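Local coordinates for protein glucosamine kinase (Streptacidiphilus jiangxiensis, PDB 6HWJ) that catalyses the ATP- and magnesium-dependent phosphorylation of D-glucosamine to D-glucosamine 6-phosphate and, less efficiently, that of glucose, at residues G111-I116 with V185-G190; G127-V132 with R165-L170; R57-L62 with V179-V184; A149-A154 with V316-N321. All blocks are in the same frame, centred on the assembly; numbering follows the deposited sequence. Where two conformers were deposited one is given.

From the N terminus, segment 57-62 comes first and meets 179-184 to close contact 3, the loop within which contact 2 (127-132 with 165-170) is nested. Segment 111-116 meets 185-190 in contact 1, whose loop also encloses contact 2; contacts 1 and 3 cross, sharing strand 179-186. Contact 4 runs from helix segment 149-154 to 316-321 and crosses all three others. Contacts 1 and 2 lie in or at the end of the six-stranded antiparallel sheet, contact 3 joins that sheet to the one containing strand 57-65, and contact 4 ties helix 148-157 to the magnesium-binding loop. P166 and L169 of contact 2 pack on I152, A149 and A153 of contact 4.

Contact 1: G111-I116 with V185-G190; sequences GERGII and VAYLPG
The guanidinium of R113 meets the Y187 ring at its hydroxyl, with OH lying at the guanidinium edge and in its plane, while P189 N sits 4.1 Å above one face of the tyrosine, over its centre. The two flat groups are turned 61° apart, and NH1 comes to the ring obliquely. From NH1 a weak hydrogen bond runs to Y187 OH, 3.4 Å long with an N-H...O angle of 153°; NH1 of R113 is also 3.9 Å from CE2 of Y187. The stronger hold on this nitrogen is the salt bridge to E128, so the tyrosine is a secondary partner. R113 belongs to edge strand 112-115 of the six-stranded antiparallel sheet, and Y187 follows directly on strand 179-186, with strands 123-126 and 130-134 lying between the two in the sheet. The arginine chain starts extended, CG opposite the backbone N, and bends at chi3 (64°), and the two side chains cross at about a right angle. Both side chains also rest on I125 of the intervening strand 123-126. A186, Y187 and L188 are inferred to bind ATP, and the backbone of Y187 is hydrogen-bonded to that of C129.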
# COMPACT_ATOMS: atom_id res chain seq x y z
N GLY A 111 -10.87 -24.27 8.14
CA GLY A 111 -10.17 -23.96 9.38
C GLY A 111 -9.77 -22.50 9.43
O GLY A 111 -9.11 -22.01 8.52
N GLU A 112 -10.17 -21.80 10.47
CA GLU A 112 -9.95 -20.37 10.56
C GLU A 112 -9.12 -20.02 11.78
O GLU A 112 -9.28 -20.63 12.85
CB GLU A 112 -11.28 -19.60 10.62
CG GLU A 112 -12.10 -19.71 9.36
CD GLU A 112 -13.42 -18.97 9.45
OE1 GLU A 112 -13.76 -18.48 10.56
OE2 GLU A 112 -14.12 -18.88 8.43
N ARG A 113 -8.25 -19.02 11.62
CA ARG A 113 -7.45 -18.51 12.73
C ARG A 113 -7.28 -17.01 12.54
O ARG A 113 -6.80 -16.57 11.49
CB ARG A 113 -6.10 -19.23 12.79
CG ARG A 113 -5.15 -18.69 13.84
CD ARG A 113 -3.94 -19.61 14.02
NE ARG A 113 -3.09 -19.70 12.83
CZ ARG A 113 -2.12 -18.84 12.53
NH1 ARG A 113 -1.39 -19.02 11.43
NH2 ARG A 113 -1.88 -17.80 13.31
N GLY A 114 -7.68 -16.23 13.54
CA GLY A 114 -7.54 -14.79 13.45
C GLY A 114 -6.12 -14.33 13.72
O GLY A 114 -5.38 -14.95 14.48
N ILE A 115 -5.75 -13.22 13.08
CA ILE A 115 -4.44 -12.60 13.27
C ILE A 115 -4.63 -11.09 13.25
O ILE A 115 -5.49 -10.57 12.53
CB ILE A 115 -3.41 -13.01 12.20
CG1 ILE A 115 -3.96 -12.80 10.80
CG2 ILE A 115 -2.99 -14.46 12.42
CD1 ILE A 115 -2.90 -12.78 9.72
N ILE A 116 -3.81 -10.39 14.02
CA ILE A 116 -3.94 -8.95 14.18
C ILE A 116 -3.02 -8.27 13.18
O ILE A 116 -1.80 -8.48 13.20
CB ILE A 116 -3.62 -8.51 15.62
CG1 ILE A 116 -4.81 -8.79 16.54
CG2 ILE A 116 -3.27 -7.03 15.66
CD1 ILE A 116 -5.09 -10.27 16.76
N VAL A 185 -5.70 -13.94 -0.48
CA VAL A 185 -4.39 -14.13 -1.08
C VAL A 185 -3.66 -15.21 -0.29
O VAL A 185 -4.02 -15.55 0.83
CB VAL A 185 -3.55 -12.83 -1.12
CG1 VAL A 185 -4.31 -11.71 -1.81
CG2 VAL A 185 -3.18 -12.44 0.31
N ALA A 186 -2.57 -15.70 -0.89
CA ALA A 186 -1.78 -16.73 -0.26
C ALA A 186 -1.18 -16.22 1.04
O ALA A 186 -0.85 -15.03 1.17
CB ALA A 186 -0.66 -17.19 -1.19
N TYR A 187 -1.11 -17.10 2.02
CA TYR A 187 -0.47 -16.84 3.31
C TYR A 187 1.01 -17.20 3.20
O TYR A 187 1.35 -18.28 2.72
CB TYR A 187 -1.15 -17.69 4.39
CG TYR A 187 -0.59 -17.58 5.80
CD1 TYR A 187 -0.26 -16.34 6.33
CD2 TYR A 187 -0.42 -18.70 6.59
CE1 TYR A 187 0.22 -16.24 7.63
CE2 TYR A 187 0.06 -18.61 7.88
CZ TYR A 187 0.37 -17.37 8.39
OH TYR A 187 0.86 -17.26 9.68
N LEU A 188 1.88 -16.30 3.66
CA LEU A 188 3.33 -16.47 3.58
C LEU A 188 3.90 -16.43 5.00
O LEU A 188 4.47 -15.42 5.41
CB LEU A 188 3.94 -15.37 2.71
CG LEU A 188 3.36 -15.25 1.28
CD1 LEU A 188 4.08 -14.17 0.50
CD2 LEU A 188 3.46 -16.56 0.55
N PRO A 189 3.79 -17.53 5.75
CA PRO A 189 4.12 -17.46 7.19
C PRO A 189 5.58 -17.14 7.47
O PRO A 189 5.87 -16.43 8.44
CB PRO A 189 3.74 -18.87 7.71
CG PRO A 189 3.85 -19.76 6.51
CD PRO A 189 3.44 -18.90 5.31
N GLY A 190 6.50 -17.61 6.65
CA GLY A 190 7.91 -17.37 6.91
C GLY A 190 8.51 -16.20 6.15
O GLY A 190 9.63 -16.31 5.63

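Contact 2: G127-V132 with R165-L170; sequences GECAVV and RPWGLL
A130 places its methyl group squarely over the six-membered ring of W167, and this CH-pi contact is the tight part of the interface: CB stands 3.6 Å from the ring centroid, only 5° off the ring normal. All six carbons of that ring lie at nearly the same distance from the methyl, CZ3 of W167 being 3.8 Å from A130 CB. The side chain of W167 reaches across the sheet with CG turned away from its carbonyl carbon (chi1 -72°), and both residues are buried. Toward the partly exposed end the packing becomes looser. C129 SG approaches W167 CH2 to 3.8 Å, but obliquely, 5.0 Å from the ring centroid and 69° off its normal, a sulfur-aromatic contact made at CH2, the outer end of the six-membered ring. E128, before it, is exposed at the turn. V109 touches both C129 and W167, and V84 of helix 79-88 and V184 also pack on the tryptophan. The indole spans from strand 166-172 past the intervening strand 179-186 to strand 130-134, and each contacting segment carries a classic beta bulge: C129 and A130 opposite V126, W167 and G168 opposite V184, in an antiparallel sheet.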
# COMPACT_ATOMS: atom_id res chain seq x y z
N GLY A 127 -7.28 -22.37 6.34
CA GLY A 127 -6.49 -23.52 5.92
C GLY A 127 -5.01 -23.41 6.18
O GLY A 127 -4.22 -24.17 5.59
N GLU A 128 -4.59 -22.47 7.04
CA GLU A 128 -3.18 -22.17 7.25
C GLU A 128 -2.43 -21.94 5.94
O GLU A 128 -1.22 -22.12 5.87
CB GLU A 128 -2.50 -23.28 8.07
CG GLU A 128 -3.10 -23.41 9.48
CD GLU A 128 -3.03 -22.11 10.27
OE1 GLU A 128 -2.01 -21.40 10.14
OE2 GLU A 128 -3.98 -21.81 11.02
N CYS A 129 -3.16 -21.52 4.90
CA CYS A 129 -2.51 -21.25 3.62
C CYS A 129 -3.12 -20.09 2.86
O CYS A 129 -2.59 -19.75 1.80
CB CYS A 129 -2.52 -22.52 2.75
SG CYS A 129 -4.17 -23.14 2.35
N ALA A 130 -4.17 -19.45 3.34
CA ALA A 130 -4.73 -18.27 2.70
C ALA A 130 -5.11 -17.26 3.76
O ALA A 130 -5.31 -17.61 4.93
CB ALA A 130 -5.95 -18.61 1.84
N VAL A 131 -5.21 -16.00 3.35
CA VAL A 131 -5.56 -14.90 4.24
C VAL A 131 -6.75 -14.17 3.63
O VAL A 131 -6.68 -13.67 2.50
CB VAL A 131 -4.40 -13.91 4.44
CG1 VAL A 131 -4.80 -12.83 5.44
CG2 VAL A 131 -3.15 -14.65 4.88
N VAL A 132 -7.84 -14.11 4.38
CA VAL A 132 -9.02 -13.35 4.02
C VAL A 132 -8.95 -12.03 4.78
O VAL A 132 -8.83 -12.02 6.01
CB VAL A 132 -10.31 -14.10 4.38
CG1 VAL A 132 -11.54 -13.19 4.11
CG2 VAL A 132 -10.41 -15.41 3.63
N ARG A 165 0.10 -14.94 -3.93
CA ARG A 165 -0.76 -15.37 -5.01
C ARG A 165 -2.22 -14.98 -4.69
O ARG A 165 -2.71 -15.31 -3.61
CB ARG A 165 -0.67 -16.89 -5.21
CG ARG A 165 -1.55 -17.38 -6.37
CD ARG A 165 -1.95 -18.83 -6.20
NE ARG A 165 -0.90 -19.75 -6.65
CZ ARG A 165 -0.82 -20.26 -7.88
NH1 ARG A 165 0.17 -21.09 -8.17
NH2 ARG A 165 -1.71 -19.95 -8.80
N PRO A 166 -2.91 -14.29 -5.59
CA PRO A 166 -4.32 -14.00 -5.35
C PRO A 166 -5.17 -15.23 -5.55
O PRO A 166 -5.00 -15.97 -6.53
CB PRO A 166 -4.64 -12.91 -6.39
CG PRO A 166 -3.72 -13.22 -7.50
CD PRO A 166 -2.44 -13.71 -6.87
N TRP A 167 -6.09 -15.45 -4.61
CA TRP A 167 -7.11 -16.47 -4.71
C TRP A 167 -8.45 -15.91 -5.17
O TRP A 167 -9.14 -16.54 -5.97
CB TRP A 167 -7.33 -17.14 -3.34
CG TRP A 167 -6.23 -18.06 -2.90
CD1 TRP A 167 -4.89 -17.94 -3.16
CD2 TRP A 167 -6.38 -19.24 -2.09
NE1 TRP A 167 -4.21 -18.97 -2.57
CE2 TRP A 167 -5.09 -19.78 -1.90
CE3 TRP A 167 -7.48 -19.88 -1.51
CZ2 TRP A 167 -4.87 -20.93 -1.16
CZ3 TRP A 167 -7.27 -21.03 -0.77
CH2 TRP A 167 -5.97 -21.55 -0.60
N GLY A 168 -8.83 -14.74 -4.65
CA GLY A 168 -10.08 -14.14 -5.08
C GLY A 168 -10.24 -12.74 -4.55
O GLY A 168 -9.55 -12.31 -3.61
N LEU A 169 -11.20 -12.05 -5.15
CA LEU A 169 -11.60 -10.72 -4.76
C LEU A 169 -13.11 -10.63 -4.74
O LEU A 169 -13.78 -11.13 -5.66
CB LEU A 169 -11.05 -9.68 -5.75
CG LEU A 169 -9.53 -9.62 -5.86
CD1 LEU A 169 -9.13 -8.81 -7.08
CD2 LEU A 169 -8.96 -9.04 -4.58
N LEU A 170 -13.65 -10.00 -3.70
CA LEU A 170 -15.07 -9.69 -3.62
C LEU A 170 -15.24 -8.18 -3.68
O LEU A 170 -14.69 -7.46 -2.83
CB LEU A 170 -15.70 -10.23 -2.34
CG LEU A 170 -17.15 -9.82 -2.09
CD1 LEU A 170 -18.04 -10.33 -3.23
CD2 LEU A 170 -17.66 -10.30 -0.74

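Contact 3: R57-L62 with V179-V184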
# COMPACT_ATOMS: atom_id res chain seq x y z
N ARG A 57 -21.13 3.53 5.80
CA ARG A 57 -21.29 2.22 5.19
C ARG A 57 -20.20 1.28 5.67
O ARG A 57 -19.07 1.69 5.91
CB ARG A 57 -21.25 2.28 3.66
CG ARG A 57 -22.44 2.93 3.03
CD ARG A 57 -22.63 2.42 1.59
NE ARG A 57 -21.43 2.60 0.77
CZ ARG A 57 -21.31 2.14 -0.47
NH1 ARG A 57 -20.19 2.34 -1.14
NH2 ARG A 57 -22.30 1.47 -1.04
N TRP A 58 -20.55 -0.01 5.77
CA TRP A 58 -19.69 -1.00 6.38
C TRP A 58 -19.77 -2.33 5.64
O TRP A 58 -20.84 -2.74 5.22
CB TRP A 58 -20.09 -1.25 7.86
CG TRP A 58 -20.24 -0.01 8.68
CD1 TRP A 58 -21.32 0.84 8.71
CD2 TRP A 58 -19.30 0.51 9.62
NE1 TRP A 58 -21.10 1.85 9.61
CE2 TRP A 58 -19.87 1.67 10.18
CE3 TRP A 58 -18.03 0.11 10.04
CZ2 TRP A 58 -19.20 2.45 11.13
CZ3 TRP A 58 -17.37 0.87 11.00
CH2 TRP A 58 -17.95 2.03 11.53
N THR A 59 -18.64 -3.01 5.53
CA THR A 59 -18.60 -4.41 5.13
C THR A 59 -18.72 -5.24 6.40
O THR A 59 -17.91 -5.07 7.32
CB THR A 59 -17.32 -4.78 4.40
OG1 THR A 59 -17.17 -3.95 3.25
CG2 THR A 59 -17.32 -6.27 3.97
N VAL A 60 -19.70 -6.13 6.44
CA VAL A 60 -19.91 -6.92 7.65
C VAL A 60 -20.00 -8.39 7.30
O VAL A 60 -20.96 -8.79 6.61
CB VAL A 60 -21.18 -6.47 8.40
CG1 VAL A 60 -21.22 -7.18 9.75
CG2 VAL A 60 -21.21 -4.95 8.57
N PRO A 61 -19.05 -9.23 7.73
CA PRO A 61 -19.27 -10.68 7.63
C PRO A 61 -20.30 -11.09 8.66
O PRO A 61 -20.18 -10.78 9.84
CB PRO A 61 -17.88 -11.27 7.93
CG PRO A 61 -17.26 -10.28 8.87
CD PRO A 61 -17.80 -8.91 8.45
N LEU A 62 -21.34 -11.78 8.20
CA LEU A 62 -22.49 -12.07 9.02
C LEU A 62 -22.68 -13.57 9.19
O LEU A 62 -22.42 -14.37 8.28
CB LEU A 62 -23.76 -11.46 8.43
CG LEU A 62 -23.79 -9.94 8.42
CD1 LEU A 62 -24.83 -9.48 7.39
CD2 LEU A 62 -24.12 -9.38 9.79
N VAL A 179 -15.93 -1.49 -5.53
CA VAL A 179 -15.57 -1.23 -4.14
C VAL A 179 -15.11 -2.54 -3.51
O VAL A 179 -15.85 -3.53 -3.52
CB VAL A 179 -16.77 -0.64 -3.37
CG1 VAL A 179 -16.47 -0.57 -1.87
CG2 VAL A 179 -17.12 0.73 -3.92
N LEU A 180 -13.92 -2.54 -2.93
CA LEU A 180 -13.37 -3.74 -2.32
C LEU A 180 -14.09 -4.06 -1.03
O LEU A 180 -14.21 -3.21 -0.13
CB LEU A 180 -11.88 -3.54 -2.03
CG LEU A 180 -11.18 -4.61 -1.18
CD1 LEU A 180 -11.14 -5.96 -1.89
CD2 LEU A 180 -9.77 -4.17 -0.83
N LEU A 181 -14.55 -5.31 -0.92
CA LEU A 181 -15.18 -5.81 0.30
C LEU A 181 -14.33 -6.86 0.98
O LEU A 181 -14.32 -6.90 2.22
CB LEU A 181 -16.55 -6.41 -0.02
CG LEU A 181 -17.54 -5.52 -0.77
CD1 LEU A 181 -18.87 -6.28 -0.97
CD2 LEU A 181 -17.76 -4.21 -0.06
N ALA A 182 -13.61 -7.68 0.21
CA ALA A 182 -12.75 -8.73 0.76
C ALA A 182 -11.75 -9.17 -0.29
O ALA A 182 -12.07 -9.25 -1.48
CB ALA A 182 -13.56 -9.94 1.23
N SER A 183 -10.54 -9.49 0.16
CA SER A 183 -9.51 -10.09 -0.67
C SER A 183 -9.06 -11.39 -0.02
O SER A 183 -9.09 -11.53 1.21
CB SER A 183 -8.32 -9.15 -0.85
OG SER A 183 -7.77 -8.80 0.40
N VAL A 184 -8.67 -12.34 -0.86
CA VAL A 184 -8.11 -13.62 -0.44
C VAL A 184 -6.82 -13.82 -1.21
O VAL A 184 -6.82 -13.84 -2.44
CB VAL A 184 -9.08 -14.77 -0.68
CG1 VAL A 184 -8.59 -16.05 -0.04
CG2 VAL A 184 -10.47 -14.42 -0.16
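V179 opens the second segment by setting its CG2 methyl 4.4 Å from NH1 of R57, a loose approach oblique to the guanidinium. The polar end of this arginine is engaged elsewhere, NH1 being paired with E174 in a salt bridge and hydrogen-bonded to the carbonyl of P139, so V179 adds an apolar neighbour beside a charge that is already partnered. L180 points away from segment 57-62. L181 then carries the main contact: its CD2 methyl comes to 3.4 Å from OG1 of T59, and the two CA atoms, T59 and L181, are 6.1 Å apart, the nearest pair. The leucine CG lies opposite its own carbonyl carbon (chi1 -54°); CD1 is the extended branch (chi2 -178°), and it is the other methyl, CD2, that is turned to the hydroxyl oxygen. On its other branch T59 sets CG2 3.5 Å from the L181 carbonyl O. T59 OG1 is buried with no hydrogen-bonding partner in the model, probably at some cost. A182 follows, joining L181 opposite L170 in a classic beta bulge, and S183 and V184 continue strand 179-186 beside its sheet neighbour 130-134, touching K133 and V132 respectively. Strands 57-65 and 179-186 belong to different antiparallel sheets; L138 of strand 137-138 touches R57, T59, V179 and L181 alike, while A182 leans on L83, and V184 on V84 and L87, of helix 79-88.

Contact 4: A149-A154 with V316-N321; sequences AQRIAA and VDFDGN. With MG (magnesium ion), chain F; MG (magnesium ion), chain C.
The dinuclear magnesium site of this kinase is built on the loop 316-321, and helix 148-157 packs against the residue next to the metal-bridging D317. That residue, F318, is buried against the helix. Its CD1 is 3.7 Å from CB of R151, with both R151 CB and the CG1 of I152 meeting the ring obliquely; I152 CG1 lies farther off, 4.3 Å from F318 CD2, on the other ortho carbon. Only the aliphatic root of the arginine takes part. CB points to the loop, but the chain bends at chi2 (-69°) and leads the guanidinium away, where NE is hydrogen-bonded to the carbonyl of V297; its plane ends up 70° from that of the phenyl ring. H298 meets the ring too, and A148 and L155 of the same helix add to its packing. On the far side of the loop backbone D317 turns its carboxylate to the metals. Its two oxygens divide the work: OD1 binds the chain F magnesium at 2.2 Å and OD2 the chain C magnesium, also at 2.2 Å, with Q305 a further metal ligand. CB of D317 points away from the helix, and CG lies opposite the backbone N (chi1 -160°). D319 is an experimentally established ligand of the second magnesium; in the one of its two conformers described here OD2 is 3.6 Å from the chain F ion, longer than a metal bond, so its role in this model is doubtful. Water 2, bound to the chain F magnesium, donates a 3.0 Å hydrogen bond to the carbonyl O of G320.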
# COMPACT_ATOMS: atom_id res chain seq x y z
N ALA A 149 -8.30 -3.84 -4.96
CA ALA A 149 -8.89 -4.88 -5.81
C ALA A 149 -8.53 -4.67 -7.28
O ALA A 149 -8.29 -5.64 -8.02
CB ALA A 149 -10.41 -4.89 -5.66
N GLN A 150 -8.51 -3.42 -7.73
CA GLN A 150 -8.15 -3.15 -9.13
C GLN A 150 -6.66 -3.39 -9.36
O GLN A 150 -6.27 -3.86 -10.43
CB GLN A 150 -8.52 -1.72 -9.51
CG GLN A 150 -10.02 -1.49 -9.64
CD GLN A 150 -10.76 -1.60 -8.32
OE1 GLN A 150 -10.31 -1.06 -7.30
NE2 GLN A 150 -11.89 -2.30 -8.32
N ARG A 151 -5.82 -3.06 -8.38
CA ARG A 151 -4.39 -3.30 -8.52
C ARG A 151 -4.08 -4.80 -8.57
O ARG A 151 -3.37 -5.26 -9.47
CB ARG A 151 -3.63 -2.65 -7.36
CG ARG A 151 -3.83 -1.13 -7.27
CD ARG A 151 -3.18 -0.37 -8.40
NE ARG A 151 -3.51 1.05 -8.32
CZ ARG A 151 -4.67 1.58 -8.72
NH1 ARG A 151 -5.61 0.83 -9.25
NH2 ARG A 151 -4.89 2.87 -8.58
N ILE A 152 -4.61 -5.56 -7.61
CA ILE A 152 -4.31 -6.99 -7.54
C ILE A 152 -4.81 -7.70 -8.79
O ILE A 152 -4.10 -8.52 -9.39
CB ILE A 152 -4.90 -7.60 -6.25
CG1 ILE A 152 -4.16 -7.04 -5.03
CG2 ILE A 152 -4.77 -9.12 -6.29
CD1 ILE A 152 -4.82 -7.34 -3.69
N ALA A 153 -6.05 -7.40 -9.20
CA ALA A 153 -6.59 -8.03 -10.41
C ALA A 153 -5.77 -7.68 -11.65
O ALA A 153 -5.46 -8.56 -12.47
CB ALA A 153 -8.05 -7.63 -10.60
N ALA A 154 -5.39 -6.41 -11.80
CA ALA A 154 -4.59 -6.03 -12.95
C ALA A 154 -3.26 -6.78 -12.96
O ALA A 154 -2.79 -7.23 -14.02
CB ALA A 154 -4.35 -4.51 -12.95
N VAL A 316 3.19 -6.15 -1.29
CA VAL A 316 1.87 -6.12 -0.66
C VAL A 316 1.45 -4.67 -0.44
O VAL A 316 2.21 -3.74 -0.73
CB VAL A 316 1.85 -6.88 0.67
CG1 VAL A 316 2.21 -8.33 0.46
CG2 VAL A 316 2.83 -6.25 1.65
N ASP A 317 0.22 -4.48 0.06
CA ASP A 317 -0.28 -3.18 0.54
C ASP A 317 -0.60 -2.24 -0.62
O ASP A 317 0.15 -1.30 -0.89
CB ASP A 317 0.75 -2.57 1.48
CG ASP A 317 0.16 -1.49 2.40
OD1 ASP A 317 -0.92 -0.96 2.08
OD2 ASP A 317 0.79 -1.19 3.44
N PHE A 318 -1.73 -2.47 -1.29
CA PHE A 318 -2.13 -1.70 -2.46
C PHE A 318 -3.29 -0.72 -2.20
O PHE A 318 -4.00 -0.34 -3.14
CB PHE A 318 -2.52 -2.66 -3.58
CG PHE A 318 -1.32 -3.27 -4.28
CD1 PHE A 318 -0.65 -2.57 -5.25
CD2 PHE A 318 -0.89 -4.54 -3.95
CE1 PHE A 318 0.45 -3.12 -5.89
CE2 PHE A 318 0.20 -5.10 -4.58
CZ PHE A 318 0.87 -4.39 -5.55
N ASP A 319 -3.46 -0.29 -0.94
CA ASP A 319 -4.54 0.62 -0.59
C ASP A 319 -4.28 2.06 -1.02
O ASP A 319 -5.21 2.87 -1.00
CB ASP A 319 -4.77 0.61 0.92
CG ASP A 319 -5.42 -0.66 1.40
OD1 ASP A 319 -6.15 -1.29 0.61
OD2 ASP A 319 -5.21 -1.02 2.58
N GLY A 320 -3.04 2.39 -1.37
CA GLY A 320 -2.70 3.75 -1.77
C GLY A 320 -1.99 4.54 -0.68
O GLY A 320 -1.78 4.08 0.45
N ASN A 321 -1.64 5.77 -1.03
CA ASN A 321 -0.88 6.65 -0.14
C ASN A 321 -1.75 7.12 1.02
O ASN A 321 -2.73 7.83 0.79
CB ASN A 321 -0.35 7.83 -0.94
CG ASN A 321 0.52 8.74 -0.11
OD1 ASN A 321 0.78 8.48 1.07
ND2 ASN A 321 1.00 9.82 -0.72
MG MG F . -2.00 0.49 3.33
MG MG C . 2.60 -1.88 4.45
O HOH W 1 -0.24 0.86 4.48
O HOH W 2 -0.79 1.71 1.96
O HOH W 3 4.51 -2.38 5.44
O HOH W 4 2.49 -3.92 4.34
O HOH W 5 1.78 -2.39 6.39